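Local coordinates for nitroreductase (Mycolicibacterium smegmatis, PDB 6XRI), which probably uses the deazaflavin coenzyme F420 to reduce quinones, at residues P34-T39 and V87-G92; T41-G46 and Y78-A83; K61-A66 and I134-V139. All blocks are in the same frame, centred on the assembly; numbering follows the deposited sequence.

Contact 1 of 3, residues P34-T39 and V87-G92; sequences PIVLFT and VSVQDG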
loop_
_atom_site.group_PDB
_atom_site.type_symbol
_atom_site.label_atom_id
_atom_site.label_comp_id
_atom_site.label_asym_id
_atom_site.label_seq_id
_atom_site.Cartn_x
_atom_site.Cartn_y
_atom_site.Cartn_z
ATOM N N PRO A 34 -7.288 -4.438 0.854
ATOM C CA PRO A 34 -6.573 -5.587 0.262
ATOM C C PRO A 34 -5.061 -5.473 0.179
ATOM O O PRO A 34 -4.464 -6.124 -0.676
ATOM C CB PRO A 34 -7.135 -5.651 -1.157
ATOM C CG PRO A 34 -7.377 -4.151 -1.508
ATOM C CD PRO A 34 -7.808 -3.508 -0.171
ATOM N N ILE A 35 -4.450 -4.696 1.062
ATOM C CA ILE A 35 -3.038 -4.364 0.943
ATOM C C ILE A 35 -2.298 -4.780 2.207
ATOM O O ILE A 35 -2.839 -4.761 3.319
ATOM C CB ILE A 35 -2.841 -2.856 0.665
ATOM C CG1 ILE A 35 -3.587 -2.454 -0.611
ATOM C CG2 ILE A 35 -1.361 -2.516 0.539
ATOM C CD1 ILE A 35 -3.768 -0.941 -0.796
ATOM N N VAL A 36 -1.039 -5.173 2.019
ATOM C CA VAL A 36 -0.112 -5.443 3.105
ATOM C C VAL A 36 1.169 -4.684 2.808
ATOM O O VAL A 36 1.386 -4.191 1.702
ATOM C CB VAL A 36 0.184 -6.944 3.280
ATOM C CG1 VAL A 36 -1.064 -7.677 3.670
ATOM C CG2 VAL A 36 0.795 -7.493 1.997
ATOM N N LEU A 37 2.027 -4.603 3.819
ATOM C CA LEU A 37 3.276 -3.861 3.739
ATOM C C LEU A 37 4.431 -4.837 3.897
ATOM O O LEU A 37 4.393 -5.711 4.768
ATOM C CB LEU A 37 3.339 -2.773 4.819
ATOM C CG LEU A 37 4.489 -1.770 4.705
ATOM C CD1 LEU A 37 4.193 -0.799 3.558
ATOM C CD2 LEU A 37 4.730 -1.065 6.033
ATOM N N PHE A 38 5.438 -4.696 3.034
ATOM C CA PHE A 38 6.683 -5.449 3.113
ATOM C C PHE A 38 7.822 -4.477 3.374
ATOM O O PHE A 38 7.926 -3.439 2.706
ATOM C CB PHE A 38 6.945 -6.242 1.829
ATOM C CG PHE A 38 5.891 -7.265 1.539
ATOM C CD1 PHE A 38 5.928 -8.511 2.174
ATOM C CD2 PHE A 38 4.847 -6.975 0.662
ATOM C CE1 PHE A 38 4.949 -9.463 1.936
ATOM C CE2 PHE A 38 3.857 -7.915 0.413
ATOM C CZ PHE A 38 3.907 -9.167 1.050
ATOM N N THR A 39 8.666 -4.813 4.344
ATOM C CA THR A 39 9.809 -3.981 4.706
ATOM C C THR A 39 11.103 -4.650 4.248
ATOM O O THR A 39 11.374 -5.811 4.588
ATOM C CB THR A 39 9.852 -3.696 6.212
ATOM O OG1 THR A 39 8.646 -3.042 6.637
ATOM C CG2 THR A 39 11.040 -2.773 6.533
ATOM N N VAL A 87 12.922 -10.045 5.126
ATOM C CA VAL A 87 11.767 -9.180 4.911
ATOM C C VAL A 87 10.789 -9.365 6.063
ATOM O O VAL A 87 10.650 -10.467 6.607
ATOM C CB VAL A 87 11.090 -9.469 3.552
ATOM C CG1 VAL A 87 9.785 -8.725 3.463
ATOM C CG2 VAL A 87 12.008 -9.073 2.385
ATOM N N SER A 88 10.147 -8.266 6.455
ATOM C CA SER A 88 9.058 -8.247 7.419
ATOM C C SER A 88 7.770 -7.850 6.716
ATOM O O SER A 88 7.779 -7.066 5.761
ATOM C CB SER A 88 9.363 -7.272 8.561
ATOM O OG SER A 88 10.624 -7.578 9.125
ATOM N N VAL A 89 6.659 -8.403 7.192
ATOM C CA VAL A 89 5.349 -8.095 6.633
ATOM C C VAL A 89 4.433 -7.577 7.733
ATOM O O VAL A 89 4.434 -8.083 8.860
ATOM C CB VAL A 89 4.728 -9.317 5.914
ATOM C CG1 VAL A 89 4.481 -10.448 6.890
ATOM C CG2 VAL A 89 3.417 -8.946 5.176
ATOM N N GLN A 90 3.659 -6.553 7.393
ATOM C CA GLN A 90 2.628 -6.003 8.258
ATOM C C GLN A 90 1.284 -6.171 7.570
ATOM O O GLN A 90 1.067 -5.603 6.493
ATOM C CB GLN A 90 2.908 -4.529 8.549
ATOM C CG GLN A 90 4.327 -4.256 9.087
ATOM C CD GLN A 90 4.497 -2.808 9.603
ATOM O OE1 GLN A 90 3.512 -2.132 9.895
ATOM N NE2 GLN A 90 5.742 -2.340 9.708
ATOM N N ASP A 91 0.396 -6.956 8.187
ATOM C CA ASP A 91 -0.956 -7.201 7.678
ATOM C C ASP A 91 -1.984 -6.781 8.736
ATOM O O ASP A 91 -2.195 -7.484 9.730
ATOM C CB ASP A 91 -1.124 -8.662 7.279
ATOM C CG ASP A 91 -2.479 -8.940 6.657
ATOM O OD1 ASP A 91 -3.224 -7.953 6.382
ATOM O OD2 ASP A 91 -2.774 -10.146 6.455
ATOM N N GLY A 92 -2.630 -5.641 8.514
ATOM C CA GLY A 92 -3.572 -5.130 9.498
ATOM C C GLY A 92 -2.862 -4.878 10.812
ATOM O O GLY A 92 -1.964 -4.030 10.907
#

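Contact 2 of 3, residues T41-G46 and Y78-A83; sequences TGAKSG and YFNVKA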
loop_
_atom_site.group_PDB
_atom_site.type_symbol
_atom_site.label_atom_id
_atom_site.label_comp_id
_atom_site.label_asym_id
_atom_site.label_seq_id
_atom_site.Cartn_x
_atom_site.Cartn_y
_atom_site.Cartn_z
ATOM N N THR A 41 15.458 -4.129 3.481
ATOM C CA THR A 41 16.655 -3.525 4.046
ATOM C C THR A 41 17.664 -3.249 2.933
ATOM O O THR A 41 18.019 -4.157 2.172
ATOM C CB THR A 41 17.263 -4.446 5.112
ATOM O OG1 THR A 41 16.332 -4.638 6.181
ATOM C CG2 THR A 41 18.544 -3.837 5.673
ATOM N N GLY A 42 18.114 -1.994 2.837
ATOM C CA GLY A 42 19.126 -1.614 1.869
ATOM C C GLY A 42 20.319 -2.543 1.974
ATOM O O GLY A 42 20.819 -2.803 3.077
ATOM N N ALA A 43 20.751 -3.092 0.837
ATOM C CA ALA A 43 21.818 -4.088 0.862
ATOM C C ALA A 43 23.097 -3.478 1.404
ATOM O O ALA A 43 23.748 -4.040 2.293
ATOM C CB ALA A 43 22.041 -4.652 -0.544
ATOM N N LYS A 44 23.451 -2.307 0.896
ATOM C CA LYS A 44 24.678 -1.666 1.332
ATOM C C LYS A 44 24.487 -0.948 2.665
ATOM O O LYS A 44 25.228 -1.201 3.619
ATOM C CB LYS A 44 25.162 -0.695 0.253
ATOM C CG LYS A 44 26.307 0.229 0.696
ATOM C CD LYS A 44 27.610 -0.527 0.920
ATOM C CE LYS A 44 28.526 0.236 1.868
ATOM N NZ LYS A 44 29.693 0.857 1.167
ATOM N N SER A 45 23.499 -0.053 2.750
ATOM C CA SER A 45 23.386 0.858 3.885
ATOM C C SER A 45 22.622 0.269 5.066
ATOM O O SER A 45 22.832 0.701 6.207
ATOM C CB SER A 45 22.676 2.138 3.455
ATOM O OG SER A 45 21.289 1.872 3.420
ATOM N N GLY A 46 21.739 -0.696 4.826
ATOM C CA GLY A 46 20.883 -1.211 5.870
ATOM C C GLY A 46 19.642 -0.388 6.123
ATOM O O GLY A 46 18.878 -0.712 7.042
ATOM N N TYR A 78 12.961 -5.250 -6.562
ATOM C CA TYR A 78 13.187 -6.616 -7.005
ATOM C C TYR A 78 14.581 -7.084 -6.613
ATOM O O TYR A 78 14.740 -8.082 -5.901
ATOM C CB TYR A 78 12.970 -6.710 -8.519
ATOM C CG TYR A 78 13.298 -8.065 -9.112
ATOM C CD1 TYR A 78 12.573 -9.191 -8.762
ATOM C CD2 TYR A 78 14.330 -8.212 -10.018
ATOM C CE1 TYR A 78 12.866 -10.427 -9.304
ATOM C CE2 TYR A 78 14.643 -9.447 -10.556
ATOM C CZ TYR A 78 13.907 -10.555 -10.196
ATOM O OH TYR A 78 14.197 -11.803 -10.714
ATOM N N PHE A 79 15.611 -6.362 -7.062
ATOM C CA PHE A 79 16.968 -6.852 -6.855
ATOM C C PHE A 79 17.364 -6.768 -5.391
ATOM O O PHE A 79 18.110 -7.622 -4.904
ATOM C CB PHE A 79 17.975 -6.076 -7.718
ATOM C CG PHE A 79 17.921 -6.423 -9.186
ATOM C CD1 PHE A 79 18.211 -7.711 -9.608
ATOM C CD2 PHE A 79 17.594 -5.460 -10.137
ATOM C CE1 PHE A 79 18.157 -8.044 -10.932
ATOM C CE2 PHE A 79 17.546 -5.784 -11.474
ATOM C CZ PHE A 79 17.825 -7.082 -11.872
ATOM N N ASN A 80 16.877 -5.757 -4.670
ATOM C CA ASN A 80 17.265 -5.607 -3.271
ATOM C C ASN A 80 16.698 -6.736 -2.426
ATOM O O ASN A 80 17.320 -7.176 -1.448
ATOM C CB ASN A 80 16.795 -4.255 -2.741
ATOM C CG ASN A 80 17.459 -3.885 -1.441
ATOM O OD1 ASN A 80 18.471 -3.186 -1.430
ATOM N ND2 ASN A 80 16.906 -4.366 -0.334
ATOM N N VAL A 81 15.500 -7.202 -2.779
ATOM C CA VAL A 81 14.915 -8.326 -2.078
ATOM C C VAL A 81 15.639 -9.610 -2.433
ATOM O O VAL A 81 15.571 -10.576 -1.670
ATOM C CB VAL A 81 13.413 -8.443 -2.391
ATOM C CG1 VAL A 81 12.853 -9.724 -1.778
ATOM C CG2 VAL A 81 12.669 -7.196 -1.888
ATOM N N LYS A 82 16.317 -9.662 -3.582
ATOM C CA LYS A 82 17.166 -10.814 -3.876
ATOM C C LYS A 82 18.498 -10.720 -3.142
ATOM O O LYS A 82 18.946 -11.696 -2.525
ATOM C CB LYS A 82 17.392 -10.920 -5.382
ATOM C CG LYS A 82 16.151 -11.352 -6.153
ATOM C CD LYS A 82 16.340 -11.236 -7.669
ATOM C CE LYS A 82 17.373 -12.257 -8.179
ATOM N NZ LYS A 82 17.612 -12.086 -9.661
ATOM N N ALA A 83 19.122 -9.546 -3.189
ATOM C CA ALA A 83 20.379 -9.316 -2.491
ATOM C C ALA A 83 20.226 -9.542 -0.990
ATOM O O ALA A 83 21.045 -10.226 -0.363
ATOM C CB ALA A 83 20.851 -7.892 -2.794
#

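Contact 3 of 3, residues K61-A66 and I134-V139; sequences KYAMVA and IPVFIV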
loop_
_atom_site.group_PDB
_atom_site.type_symbol
_atom_site.label_atom_id
_atom_site.label_comp_id
_atom_site.label_asym_id
_atom_site.label_seq_id
_atom_site.Cartn_x
_atom_site.Cartn_y
_atom_site.Cartn_z
ATOM N N LYS A 61 1.762 -17.481 5.154
ATOM C CA LYS A 61 2.800 -17.118 4.202
ATOM C C LYS A 61 2.217 -16.166 3.170
ATOM O O LYS A 61 1.032 -16.232 2.843
ATOM C CB LYS A 61 3.363 -18.359 3.510
ATOM C CG LYS A 61 3.735 -19.493 4.465
ATOM C CD LYS A 61 5.148 -19.342 5.027
ATOM C CE LYS A 61 5.579 -20.581 5.827
ATOM N NZ LYS A 61 6.018 -21.740 4.967
ATOM N N TYR A 62 3.058 -15.279 2.657
ATOM C CA TYR A 62 2.624 -14.252 1.724
ATOM C C TYR A 62 3.411 -14.374 0.424
ATOM O O TYR A 62 4.367 -15.146 0.311
ATOM C CB TYR A 62 2.796 -12.846 2.333
ATOM C CG TYR A 62 1.871 -12.558 3.503
ATOM C CD1 TYR A 62 2.075 -13.159 4.749
ATOM C CD2 TYR A 62 0.796 -11.680 3.358
ATOM C CE1 TYR A 62 1.217 -12.911 5.812
ATOM C CE2 TYR A 62 -0.061 -11.418 4.403
ATOM C CZ TYR A 62 0.142 -12.029 5.630
ATOM O OH TYR A 62 -0.754 -11.733 6.639
ATOM N N ALA A 63 3.001 -13.573 -0.556
ATOM C CA ALA A 63 3.646 -13.517 -1.858
ATOM C C ALA A 63 3.850 -12.067 -2.275
ATOM O O ALA A 63 2.948 -11.234 -2.150
ATOM C CB ALA A 63 2.820 -14.256 -2.924
ATOM N N MET A 64 5.039 -11.783 -2.784
ATOM C CA MET A 64 5.342 -10.508 -3.414
ATOM C C MET A 64 5.394 -10.708 -4.923
ATOM O O MET A 64 6.214 -11.486 -5.426
ATOM C CB MET A 64 6.663 -9.955 -2.892
ATOM C CG MET A 64 6.720 -9.660 -1.391
ATOM S SD MET A 64 8.149 -8.595 -1.000
ATOM C CE MET A 64 9.187 -9.745 -0.111
ATOM N N VAL A 65 4.506 -10.026 -5.635
ATOM C CA VAL A 65 4.411 -10.151 -7.081
ATOM C C VAL A 65 5.174 -8.968 -7.648
ATOM O O VAL A 65 4.742 -7.817 -7.518
ATOM C CB VAL A 65 2.955 -10.174 -7.565
ATOM C CG1 VAL A 65 2.915 -10.137 -9.086
ATOM C CG2 VAL A 65 2.208 -11.413 -7.049
ATOM N N ALA A 66 6.315 -9.243 -8.266
ATOM C CA ALA A 66 7.262 -8.179 -8.620
ATOM C C ALA A 66 6.892 -7.608 -9.992
ATOM O O ALA A 66 7.685 -7.591 -10.929
ATOM C CB ALA A 66 8.700 -8.717 -8.608
ATOM N N ILE A 134 6.694 -12.832 -14.882
ATOM C CA ILE A 134 6.684 -11.954 -13.708
ATOM C C ILE A 134 7.203 -12.800 -12.543
ATOM O O ILE A 134 6.467 -13.708 -12.111
ATOM C CB ILE A 134 5.267 -11.378 -13.480
ATOM C CG1 ILE A 134 4.889 -10.414 -14.621
ATOM C CG2 ILE A 134 5.171 -10.697 -12.145
ATOM C CD1 ILE A 134 3.445 -10.011 -14.605
ATOM N N PRO A 135 8.409 -12.573 -11.995
ATOM C CA PRO A 135 8.787 -13.261 -10.760
ATOM C C PRO A 135 7.739 -13.233 -9.662
ATOM O O PRO A 135 6.903 -12.357 -9.595
ATOM C CB PRO A 135 10.055 -12.562 -10.311
ATOM C CG PRO A 135 10.459 -11.426 -11.438
ATOM C CD PRO A 135 9.251 -11.465 -12.397
ATOM N N VAL A 136 7.779 -14.205 -8.749
ATOM C CA VAL A 136 6.873 -14.182 -7.586
ATOM C C VAL A 136 7.663 -14.701 -6.399
ATOM O O VAL A 136 8.316 -15.740 -6.515
ATOM C CB VAL A 136 5.596 -15.026 -7.813
ATOM C CG1 VAL A 136 4.660 -14.951 -6.622
ATOM C CG2 VAL A 136 4.859 -14.576 -9.046
ATOM N N PHE A 137 7.663 -13.961 -5.290
ATOM C CA PHE A 137 8.403 -14.379 -4.106
ATOM C C PHE A 137 7.446 -14.949 -3.070
ATOM O O PHE A 137 6.298 -14.520 -2.957
ATOM C CB PHE A 137 9.191 -13.234 -3.461
ATOM C CG PHE A 137 10.259 -12.649 -4.324
ATOM C CD1 PHE A 137 9.943 -11.666 -5.280
ATOM C CD2 PHE A 137 11.580 -13.034 -4.144
ATOM C CE1 PHE A 137 10.920 -11.096 -6.060
ATOM C CE2 PHE A 137 12.578 -12.472 -4.903
ATOM C CZ PHE A 137 12.252 -11.484 -5.869
ATOM N N ILE A 138 7.903 -15.923 -2.337
ATOM C CA ILE A 138 7.195 -16.334 -1.141
ATOM C C ILE A 138 7.949 -15.737 0.021
ATOM O O ILE A 138 9.183 -15.706 0.008
ATOM C CB ILE A 138 7.114 -17.856 -1.005
ATOM C CG1 ILE A 138 6.200 -18.231 0.157
ATOM C CG2 ILE A 138 8.484 -18.401 -0.735
ATOM C CD1 ILE A 138 5.927 -19.716 0.214
ATOM N N VAL A 139 7.218 -15.261 1.019
ATOM C CA VAL A 139 7.790 -14.780 2.267
ATOM C C VAL A 139 7.408 -15.794 3.324
ATOM O O VAL A 139 6.219 -15.963 3.620
ATOM C CB VAL A 139 7.292 -13.373 2.624
ATOM C CG1 VAL A 139 8.481 -12.479 2.889
ATOM C CG2 VAL A 139 6.422 -12.814 1.497
#

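Contact 1 of 3, residues P34-T39 and V87-G92
Phe38 carries its ring beside its backbone N (chi1 -62°). With Val89 CG1 at chi1 63°, Val89 CG2 is anti to N and faces the ring. The two side chains lie side by side and point the same way. Phe38 CE1 meets Val89 CG2 at 3.6 Å, oblique to the ring. Val87 CG1 comes instead to the ring edge, 4.1 Å from Phe38 CD1. The backbones of 35-39 and 87-91 run antiparallel. Phe38 and Val89 are a non-hydrogen-bonded pair. Leu37 and Gln90 form a hydrogen-bonded pair, with Gln90 N 2.9 Å from Leu37 O and Leu37 N 3.0 Å from Gln90 O. Thr39 N gives a 2.8 Å bond to Ser88 O, while the return bond from Ser88 N to Thr39 O is weak. On the face of Leu37 and Gln90, Leu37 CD2 packs 4.0 Å from the amide carbon CD of Gln90. Gln90 NE2 bonds to Asp26. At the end of the pairing, Val36 CG1 lies 3.5 Å from Asp91 OD1, and Asp91 OD2 makes a salt bridge to Arg55 NE and a hydrogen bond with Tyr62 OH. An alanine in place of Phe38 is likely to open a gap beside Val89 CG2 and Val87 CG1. The contact thus joins the first and fourth strands of the barrel, with an apolar inner face and a buried carboxylate whose charge is probably balanced by Arg55.

Contact 2 of 3, residues T41-G46 and Y78-A83
Asn80 reaches from helix 78-83 to the loop 41-46 and uses both ends of its amide. Its ND2 donates to Thr41 O at 2.7 Å with a nearly straight N-H (168°). That oxygen lies in the amide plane of Asn80, but ND2 sits well above the carbonyl plane of Thr41. The other end, OD1, accepts from Ala43 N at 3.2 Å, a more bent bond (143°). Two bonds to one backbone segment fix which way round the amide is turned. The side chain extends with CG anti to the backbone N (chi1 -165°), which carries the amide out to the loop. ND2 also has a weak bond to Thr40 OG1, and Thr41 O a weak one from Asn84 ND2. Beside the polar pair, Ala43 CB touches Ala83 CB at 4.1 Å. Within the loop, Gly46 N bonds to Gly42 O, and Ser45 OG bonds to Lys47 N. Ser45 OG is also bonded to Glu17 of the second subunit, whose Leu20 packs on Asn80. The arrangement is a side-chain amide bridging a helix to the backbone of the loop of a beta-hairpin, here between strands 35-41 and 48-58 of the barrel and at the subunit interface.

Contact 3 of 3, residues K61-A66 and I134-V139
Met64 and Val139 cross at about a right angle, and the bend at the end of the methionine (chi3 -110°) places its CE 4.1 Å from Val139 CG1. Met64 CB also lies 4.2 Å from Phe137 CB. These three residues form an apolar centre where strands 61-65 and 136-139 pair antiparallel in the six-stranded barrel of this FMN-binding-clan fold. Tyr62 is on the same face, and Val139 CG2 packs closely on Tyr62 CB, at 3.7 Å. Phe137 has its ring beside its backbone N (chi1 -63°), and Ala66 CB comes to the ring edge at CE1. Tyr78 of helix 78-83 and Trp77 also pack around Ala66. The opposite face holds Ala63, Val65, Val136 and Ile138. There Ala63 CB lies 4.2 Å from Val136 CG1. Trp112 and Ala116 of helix 106-119 pack against this face, touching Ala63 and Val65 respectively. Toward one end of the pairing, Val65 CG1 is 3.8 Å from CG2 of Ile134, which lies just ahead of strand 136-139.

The strands are held by backbone bonds. Met64 and Phe137 form a hydrogen-bonded pair: Phe137 N reaches Met64 O at 2.9 Å, and Met64 N is bonded to Phe137 O. Val139 N also bonds to Tyr62 O, but from above its carbonyl plane. The bonds at the two ends, from Tyr62 N to Val139 O and from Ala66 N to Pro135 O, are weak. Farther out, Ile134 O accepts a bond from Arg109, while Ile134 N bonds to Gln127. At the other end, Lys61 NZ makes a weak, long ion pair with Glu140. Lys61 CB passes 3.7 Å from Val139 O.

Overall arrangement
Contacts 1 and 3 are two seams of the same closed barrel, with centres about 12 Å apart. Their side chains meet inside it: Phe38 CG lies 3.6 Å from Met64 SD, and Phe38 CE1 3.7 Å from Val139 CG2. The 2.6 Å approach of Asp91 OD2 to Tyr62 OH is a polar tie between them. Contact 2 sits farther out, its centre about 17 Å from that of contact 1 and about 16 Å from that of contact 3. Its helix still reaches contact 3, where Tyr78 CE1 lies 3.4 Å from Pro135 CG. Val81 CG1 touches Val87 CG2 of contact 1. Contacts 1 and 2 also touch the second subunit.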